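Local coordinates for protein Pab-dependent poly(a)-specific ribonuclease subunit PAN2 (Neurospora crassa, PDB 4CZW) that probably shortens mRNA poly(A) tails as the catalytic exonuclease subunit of the PAN2-PAN3 complex, here represented by its pseudo-ubiquitin-hydrolase and nuclease domains, at residues T446-L451 with I470-A475; S99-N104 with D554-N559; R178-D183 with P264-L269. One frame throughout, in Å; residues are numbered along the deposited sequence.

Contact 1 of 3, residues T446-L451 with I470-A475; sequences TEFIRL and ISHAIA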
# COMPACT_ATOMS: atom_id res chain seq x y z
N THR A 446 0.68 12.91 19.83
CA THR A 446 -0.11 13.60 18.80
C THR A 446 -1.44 14.13 19.34
O THR A 446 -1.84 13.80 20.45
CB THR A 446 -0.40 12.67 17.61
OG1 THR A 446 -1.24 11.58 18.03
CG2 THR A 446 0.89 12.11 17.02
N GLU A 447 -2.10 14.95 18.53
CA GLU A 447 -3.42 15.47 18.87
C GLU A 447 -4.41 15.15 17.75
O GLU A 447 -4.06 15.20 16.58
CB GLU A 447 -3.37 16.98 19.12
CG GLU A 447 -2.38 17.40 20.20
CD GLU A 447 -2.77 16.92 21.58
OE1 GLU A 447 -3.95 16.57 21.79
OE2 GLU A 447 -1.88 16.89 22.47
N PHE A 448 -5.65 14.83 18.13
CA PHE A 448 -6.65 14.40 17.16
C PHE A 448 -7.72 15.45 16.90
O PHE A 448 -7.94 16.35 17.72
CB PHE A 448 -7.33 13.10 17.62
CG PHE A 448 -6.40 11.92 17.74
CD1 PHE A 448 -5.14 11.95 17.17
CD2 PHE A 448 -6.81 10.79 18.42
CE1 PHE A 448 -4.30 10.86 17.29
CE2 PHE A 448 -5.97 9.69 18.53
CZ PHE A 448 -4.71 9.73 17.97
N ILE A 449 -8.39 15.33 15.76
CA ILE A 449 -9.61 16.08 15.47
C ILE A 449 -10.63 15.15 14.85
O ILE A 449 -10.29 14.04 14.42
CB ILE A 449 -9.35 17.29 14.54
CG1 ILE A 449 -8.61 16.84 13.27
CG2 ILE A 449 -8.57 18.38 15.26
CD1 ILE A 449 -9.52 16.60 12.08
N ARG A 450 -11.89 15.58 14.79
CA ARG A 450 -12.95 14.75 14.24
C ARG A 450 -13.24 15.09 12.78
O ARG A 450 -13.28 16.26 12.40
CB ARG A 450 -14.23 14.91 15.07
CG ARG A 450 -14.08 14.51 16.53
CD ARG A 450 -15.04 13.38 16.88
NE ARG A 450 -15.22 13.24 18.32
CZ ARG A 450 -16.19 13.85 19.01
NH1 ARG A 450 -17.06 14.63 18.38
NH2 ARG A 450 -16.28 13.67 20.32
N LEU A 451 -13.44 14.06 11.97
CA LEU A 451 -13.78 14.24 10.56
C LEU A 451 -15.20 13.78 10.27
O LEU A 451 -15.86 13.20 11.13
CB LEU A 451 -12.79 13.49 9.67
CG LEU A 451 -11.37 14.05 9.59
CD1 LEU A 451 -10.52 13.22 8.64
CD2 LEU A 451 -11.41 15.51 9.15
N ILE A 470 -16.75 7.12 14.58
CA ILE A 470 -15.98 8.35 14.68
C ILE A 470 -14.65 8.24 13.93
O ILE A 470 -13.86 7.33 14.19
CB ILE A 470 -15.70 8.73 16.14
CG1 ILE A 470 -16.99 9.20 16.82
CG2 ILE A 470 -14.65 9.82 16.23
CD1 ILE A 470 -16.79 9.71 18.23
N SER A 471 -14.41 9.17 13.02
CA SER A 471 -13.16 9.21 12.27
C SER A 471 -12.22 10.27 12.83
O SER A 471 -12.60 11.43 12.98
CB SER A 471 -13.43 9.48 10.79
OG SER A 471 -12.22 9.59 10.06
N HIS A 472 -10.99 9.87 13.14
CA HIS A 472 -9.99 10.79 13.67
C HIS A 472 -8.90 11.07 12.64
O HIS A 472 -8.72 10.33 11.68
CB HIS A 472 -9.37 10.23 14.95
CG HIS A 472 -10.30 10.24 16.13
ND1 HIS A 472 -10.62 11.39 16.81
CD2 HIS A 472 -10.97 9.24 16.74
CE1 HIS A 472 -11.45 11.10 17.80
NE2 HIS A 472 -11.67 9.79 17.78
N ALA A 473 -8.17 12.16 12.86
CA ALA A 473 -7.06 12.54 11.99
C ALA A 473 -6.03 13.34 12.77
O ALA A 473 -6.38 14.12 13.66
CB ALA A 473 -7.56 13.32 10.80
N ILE A 474 -4.76 13.15 12.43
CA ILE A 474 -3.68 13.88 13.08
C ILE A 474 -3.76 15.36 12.76
O ILE A 474 -3.75 15.76 11.60
CB ILE A 474 -2.30 13.34 12.66
CG1 ILE A 474 -2.20 11.84 12.94
CG2 ILE A 474 -1.19 14.10 13.37
CD1 ILE A 474 -2.36 11.49 14.40
N ALA A 475 -3.83 16.18 13.81
CA ALA A 475 -3.87 17.63 13.64
C ALA A 475 -2.55 18.24 14.09
O ALA A 475 -2.19 19.35 13.69
CB ALA A 475 -5.02 18.23 14.42

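Contact 2 of 3, residues S99-N104 with D554-N559; sequences SCHATN and DFRVIN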
# COMPACT_ATOMS: atom_id res chain seq x y z
N SER A 99 -3.65 -7.15 11.41
CA SER A 99 -4.27 -6.29 10.41
C SER A 99 -3.58 -4.94 10.25
O SER A 99 -2.99 -4.40 11.19
CB SER A 99 -5.74 -6.06 10.76
OG SER A 99 -5.88 -5.28 11.93
N CYS A 100 -3.67 -4.40 9.04
CA CYS A 100 -3.23 -3.04 8.74
C CYS A 100 -4.40 -2.28 8.13
O CYS A 100 -5.49 -2.82 7.99
CB CYS A 100 -2.03 -3.04 7.80
SG CYS A 100 -0.53 -3.80 8.46
N HIS A 101 -4.17 -1.02 7.77
CA HIS A 101 -5.17 -0.24 7.05
C HIS A 101 -4.51 0.84 6.21
O HIS A 101 -3.46 1.37 6.57
CB HIS A 101 -6.18 0.37 8.02
CG HIS A 101 -5.62 1.44 8.90
ND1 HIS A 101 -5.77 2.78 8.63
CD2 HIS A 101 -4.91 1.37 10.05
CE1 HIS A 101 -5.18 3.49 9.58
NE2 HIS A 101 -4.64 2.66 10.45
N ALA A 102 -5.12 1.15 5.07
CA ALA A 102 -4.55 2.10 4.12
C ALA A 102 -5.36 3.39 4.06
O ALA A 102 -5.72 3.85 2.98
CB ALA A 102 -4.45 1.47 2.74
N THR A 103 -5.63 3.97 5.23
CA THR A 103 -6.44 5.18 5.32
C THR A 103 -5.80 6.36 4.60
O THR A 103 -6.44 7.01 3.78
CB THR A 103 -6.68 5.57 6.79
OG1 THR A 103 -7.45 4.55 7.44
CG2 THR A 103 -7.44 6.89 6.87
N ASN A 104 -4.53 6.63 4.90
CA ASN A 104 -3.81 7.76 4.31
C ASN A 104 -3.74 7.67 2.78
O ASN A 104 -3.80 8.69 2.10
CB ASN A 104 -2.39 7.84 4.87
CG ASN A 104 -2.37 8.21 6.34
OD1 ASN A 104 -3.40 8.55 6.93
ND2 ASN A 104 -1.18 8.17 6.94
N ASP A 554 -2.10 6.34 18.77
CA ASP A 554 -1.42 7.33 17.95
C ASP A 554 -1.03 6.74 16.60
O ASP A 554 -1.40 7.28 15.55
CB ASP A 554 -0.17 7.85 18.66
CG ASP A 554 -0.50 8.61 19.94
OD1 ASP A 554 -0.64 7.96 20.99
OD2 ASP A 554 -0.60 9.85 19.88
N PHE A 555 -0.30 5.63 16.63
CA PHE A 555 0.18 4.97 15.41
C PHE A 555 -0.96 4.59 14.47
O PHE A 555 -0.80 4.61 13.25
CB PHE A 555 0.99 3.73 15.77
CG PHE A 555 2.30 4.03 16.44
CD1 PHE A 555 2.95 5.23 16.21
CD2 PHE A 555 2.88 3.11 17.30
CE1 PHE A 555 4.15 5.51 16.82
CE2 PHE A 555 4.08 3.38 17.91
CZ PHE A 555 4.72 4.58 17.67
N ARG A 556 -2.11 4.24 15.03
CA ARG A 556 -3.27 3.86 14.24
C ARG A 556 -3.80 5.04 13.42
O ARG A 556 -4.11 4.90 12.24
CB ARG A 556 -4.37 3.30 15.13
CG ARG A 556 -5.73 3.25 14.48
CD ARG A 556 -6.69 2.36 15.25
NE ARG A 556 -6.35 0.95 15.10
CZ ARG A 556 -6.82 0.17 14.13
NH1 ARG A 556 -7.66 0.66 13.23
NH2 ARG A 556 -6.46 -1.11 14.07
N VAL A 557 -3.91 6.20 14.06
CA VAL A 557 -4.41 7.39 13.40
C VAL A 557 -3.33 8.00 12.50
O VAL A 557 -3.62 8.56 11.45
CB VAL A 557 -4.90 8.44 14.42
CG1 VAL A 557 -5.48 9.65 13.71
CG2 VAL A 557 -5.94 7.81 15.33
N ILE A 558 -2.07 7.86 12.93
CA ILE A 558 -0.94 8.24 12.09
C ILE A 558 -0.89 7.34 10.86
O ILE A 558 -0.40 7.73 9.80
CB ILE A 558 0.40 8.16 12.88
CG1 ILE A 558 0.44 9.22 13.98
CG2 ILE A 558 1.60 8.34 11.97
CD1 ILE A 558 1.70 9.17 14.83
N ASN A 559 -1.45 6.13 11.02
CA ASN A 559 -1.46 5.10 9.98
C ASN A 559 -0.05 4.63 9.67
O ASN A 559 0.45 4.79 8.56
CB ASN A 559 -2.16 5.60 8.71
CG ASN A 559 -2.61 4.47 7.80
OD1 ASN A 559 -3.27 4.70 6.79
ND2 ASN A 559 -2.25 3.24 8.15

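Contact 3 of 3, residues R178-D183 with P264-L269; sequences RLLETD and PAVLAL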
# COMPACT_ATOMS: atom_id res chain seq x y z
N ARG A 178 9.78 -0.35 -19.28
CA ARG A 178 10.03 -1.78 -19.46
C ARG A 178 9.33 -2.60 -18.37
O ARG A 178 9.07 -3.79 -18.55
CB ARG A 178 11.54 -2.06 -19.45
CG ARG A 178 11.92 -3.49 -19.79
CD ARG A 178 13.43 -3.64 -19.93
NE ARG A 178 13.82 -5.01 -20.23
CZ ARG A 178 15.06 -5.39 -20.53
NH1 ARG A 178 16.04 -4.50 -20.57
NH2 ARG A 178 15.32 -6.67 -20.78
N LEU A 179 9.02 -1.95 -17.26
CA LEU A 179 8.42 -2.62 -16.11
C LEU A 179 6.90 -2.71 -16.20
O LEU A 179 6.32 -3.73 -15.82
CB LEU A 179 8.82 -1.90 -14.82
CG LEU A 179 10.26 -2.08 -14.35
CD1 LEU A 179 10.62 -1.04 -13.30
CD2 LEU A 179 10.47 -3.48 -13.80
N LEU A 180 6.26 -1.66 -16.70
CA LEU A 180 4.80 -1.58 -16.66
C LEU A 180 4.13 -1.49 -18.03
O LEU A 180 2.97 -1.87 -18.18
CB LEU A 180 4.38 -0.38 -15.81
CG LEU A 180 4.94 -0.30 -14.38
CD1 LEU A 180 4.38 0.91 -13.66
CD2 LEU A 180 4.64 -1.58 -13.61
N GLU A 181 4.85 -0.97 -19.02
CA GLU A 181 4.24 -0.71 -20.33
C GLU A 181 4.41 -1.85 -21.33
O GLU A 181 5.41 -2.56 -21.33
CB GLU A 181 4.82 0.57 -20.94
CG GLU A 181 4.40 1.84 -20.23
CD GLU A 181 4.69 3.08 -21.06
OE1 GLU A 181 4.90 2.93 -22.29
OE2 GLU A 181 4.71 4.19 -20.50
N THR A 182 3.41 -1.99 -22.20
CA THR A 182 3.52 -2.85 -23.37
C THR A 182 3.96 -1.99 -24.55
O THR A 182 3.15 -1.29 -25.16
CB THR A 182 2.18 -3.54 -23.70
OG1 THR A 182 1.78 -4.36 -22.60
CG2 THR A 182 2.33 -4.42 -24.94
N ASP A 183 5.25 -2.04 -24.86
CA ASP A 183 5.81 -1.24 -25.94
C ASP A 183 5.23 -1.65 -27.28
O ASP A 183 5.52 -2.72 -27.80
CB ASP A 183 7.34 -1.37 -25.96
CG ASP A 183 7.98 -0.48 -27.00
OD1 ASP A 183 7.41 0.58 -27.32
OD2 ASP A 183 9.07 -0.84 -27.50
N PRO A 264 5.67 -5.96 -20.78
CA PRO A 264 6.16 -5.45 -19.49
C PRO A 264 6.66 -6.56 -18.56
O PRO A 264 6.22 -7.70 -18.67
CB PRO A 264 4.92 -4.76 -18.90
CG PRO A 264 3.77 -5.46 -19.53
CD PRO A 264 4.22 -5.78 -20.93
N ALA A 265 7.57 -6.21 -17.66
CA ALA A 265 8.08 -7.15 -16.67
C ALA A 265 6.97 -7.52 -15.68
O ALA A 265 6.92 -8.64 -15.18
CB ALA A 265 9.27 -6.57 -15.94
N VAL A 266 6.09 -6.55 -15.42
CA VAL A 266 4.90 -6.79 -14.60
C VAL A 266 3.67 -6.80 -15.50
O VAL A 266 3.33 -5.79 -16.12
CB VAL A 266 4.74 -5.72 -13.51
CG1 VAL A 266 3.44 -5.94 -12.75
CG2 VAL A 266 5.92 -5.75 -12.55
N LEU A 267 3.00 -7.95 -15.56
CA LEU A 267 1.88 -8.12 -16.48
C LEU A 267 0.53 -8.11 -15.75
O LEU A 267 0.08 -9.14 -15.25
CB LEU A 267 2.03 -9.42 -17.27
CG LEU A 267 1.05 -9.66 -18.41
CD1 LEU A 267 1.17 -8.57 -19.46
CD2 LEU A 267 1.26 -11.03 -19.03
N ALA A 268 -0.10 -6.94 -15.70
CA ALA A 268 -1.42 -6.81 -15.10
C ALA A 268 -2.50 -7.05 -16.15
O ALA A 268 -2.44 -6.50 -17.25
CB ALA A 268 -1.59 -5.43 -14.47
N LEU A 269 -3.49 -7.87 -15.81
CA LEU A 269 -4.51 -8.27 -16.77
C LEU A 269 -5.93 -8.12 -16.23
O LEU A 269 -6.25 -8.59 -15.14
CB LEU A 269 -4.29 -9.73 -17.20
CG LEU A 269 -2.94 -10.06 -17.85
CD1 LEU A 269 -2.82 -11.55 -18.10
CD2 LEU A 269 -2.76 -9.28 -19.14

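Contact 1 of 3, residues T446-L451 with I470-A475
Ile474 brings its CD1 methyl up to the Phe448 ring, 3.5 Å from CE1, and the same methyl packs against the side chain of Thr446, with CD1 3.8 Å from OG1. The CA-CB bond of Ile474 heads away from strand 446-451; the turn at chi2 (-61°) helps carry the methyl to the ring. Thr446 OG1 has its polar partner in Asp554. Phe448 also meets His472 on this side of the sheet. The two side chains cross at about a right angle, with Phe448 CD2 over one face of the imidazole, ring planes 41° apart and centroids 5.5 Å apart. Beneath them runs an antiparallel strand pair of the RNase H-like exonuclease fold, whose DEDD residues include Glu447, a catalytic metal ligand by similarity. Its carboxylate leads away from 470-475, while its carbonyl O takes the N-H of Ala475 at 2.9 Å in a nearly straight bond (174°). Ile449 and Ala473 form a hydrogen-bonded pair, Ile449 N lying 3.1 Å from Ala473 O, with the reciprocal bond completing the ring. On the other face the Ala473 methyl is shared: Leu451 CD1 reaches its CB at 3.7 Å, and Ile449 CD1 touches it less closely. The CG2 branch of Ile449 touches the Ala475 methyl, CG2 to CB 3.7 Å. At the outer end Arg450 bends at chi2, setting CD 3.6 Å from Ile470 CG2. Ile470 CD1 lies over one face of the guanidinium, and NH1 has a long, weak ion pair with Asp504.

Contact 2 of 3, residues S99-N104 with D554-N559
The amide of Asn559 lies flat over the His101 imidazole, the two planes only 6° apart, yet the same amide bonds to the backbone beside that ring. Its ND2 sits 3.2 Å above the ring plane of His101, offset toward the rim, and donates to His101 O at 2.7 Å, with the acceptor close to the amide plane. The other end of the group, OD1, receives the N-H of Asn104 at 3.0 Å in an almost straight bond (173°). Asn559 thus grips two backbone groups that flank Ala102, the N-cap of helix 103-109: a carbonyl before it and an N-H after it. CG of Asn559 is anti to the backbone N (chi1 -161°), which sends the amide out from the helix end to the start of helix 103-109. With positive phi, Asn559 is the C-prime residue of a Schellman motif closing helix 551-558. Asn104 answers from the other direction: its side chain slides past that of Asn559, and ND2 donates to Ile558 O at 3.0 Å. The imidazole edge is used as well. NE2 of His101 makes a weak, bent bond to Arg556 O (2.9 Å), while ND1 pairs with Thr103 OG1 at 2.7 Å. Placing an alanine here in place of Asn559 would probably leave His101 O and Asn104 N without these amide partners and uncover one face of the imidazole. The contact joins the pseudo-hydrolase domain to the nuclease domain. Arg556 reaches across to a salt bridge with Glu42 of the pseudo-hydrolase domain, Asn559 rests on Met91 of helix 81-94, Tyr533 of helix 529-541 touches both Asn104 and Ile558, and Val557 packs against strand 441-451.

Contact 3 of 3, residues R178-D183 with P264-L269
Pro264 fills the bend where the chain leaves helix 172-180, its CB set against the backbone of Leu180 and Glu181, 3.3 Å from Glu181 O; CB lies 3.5 Å from Leu180 C. One residue further on, Thr182 crosses the ring obliquely, OG1 3.3 Å from Pro264 CD, while that hydroxyl finds its hydrogen-bond partner in Asn206. Right after the proline the backbone joins the helix end. Ala265 N donates to Arg178 O at 3.0 Å, and Val266 N to Leu179 O at 2.9 Å. These carbonyls belong to the last turn of the helix, so they are taken up by N-H groups just before strand 266-270 and at its first residue. In the ubiquitin-protease-like domain, which is predicted to be inactive and to serve as a scaffold, this joins the end of helix 172-180 to strand 266-270 of the large mixed sheet, where that strand pairs antiparallel with 385-394. The buried flank is apolar: Leu179 CD2 meets Ala265 CB at 3.9 Å, and Leu180 lies alongside Val266, pointing the same way, with CD2 4.1 Å from CB. Met66 and Leu62 of helix 61-71 cover this flank. The Arg178 side is looser and exposed: its CA-CB bond points away from 264-269, and the extended chain, CG anti to the backbone N (chi1 -174°), takes the guanidinium to a cation-pi contact with Phe164. Glu181, partly exposed, also has its CA-CB bond turned away and meets Pro264 through its backbone O.

In the fold
Contacts 1 and 2 adjoin, their centres 12 Å apart, and meet where Thr446, Phe448 and Ile474 pack on helix 551-558. Thr446 OG1 lies 2.6 Å from Asp554 OD2, a probable hydrogen bond that links the two at the catalytic site, where Asp445, Glu447, Asp554 and Asp607 are metal ligands by similarity. Packing continues the join, with Phe448 CZ 3.5 Å from Val557 CG2. The far end of the same helix segment meets the pseudo-hydrolase domain in contact 2. Contact 3 belongs wholly to that domain; its centre is about 31 Å from that of contact 2 and about 40 Å from that of contact 1, on the opposite side of the chain's centre from contact 1.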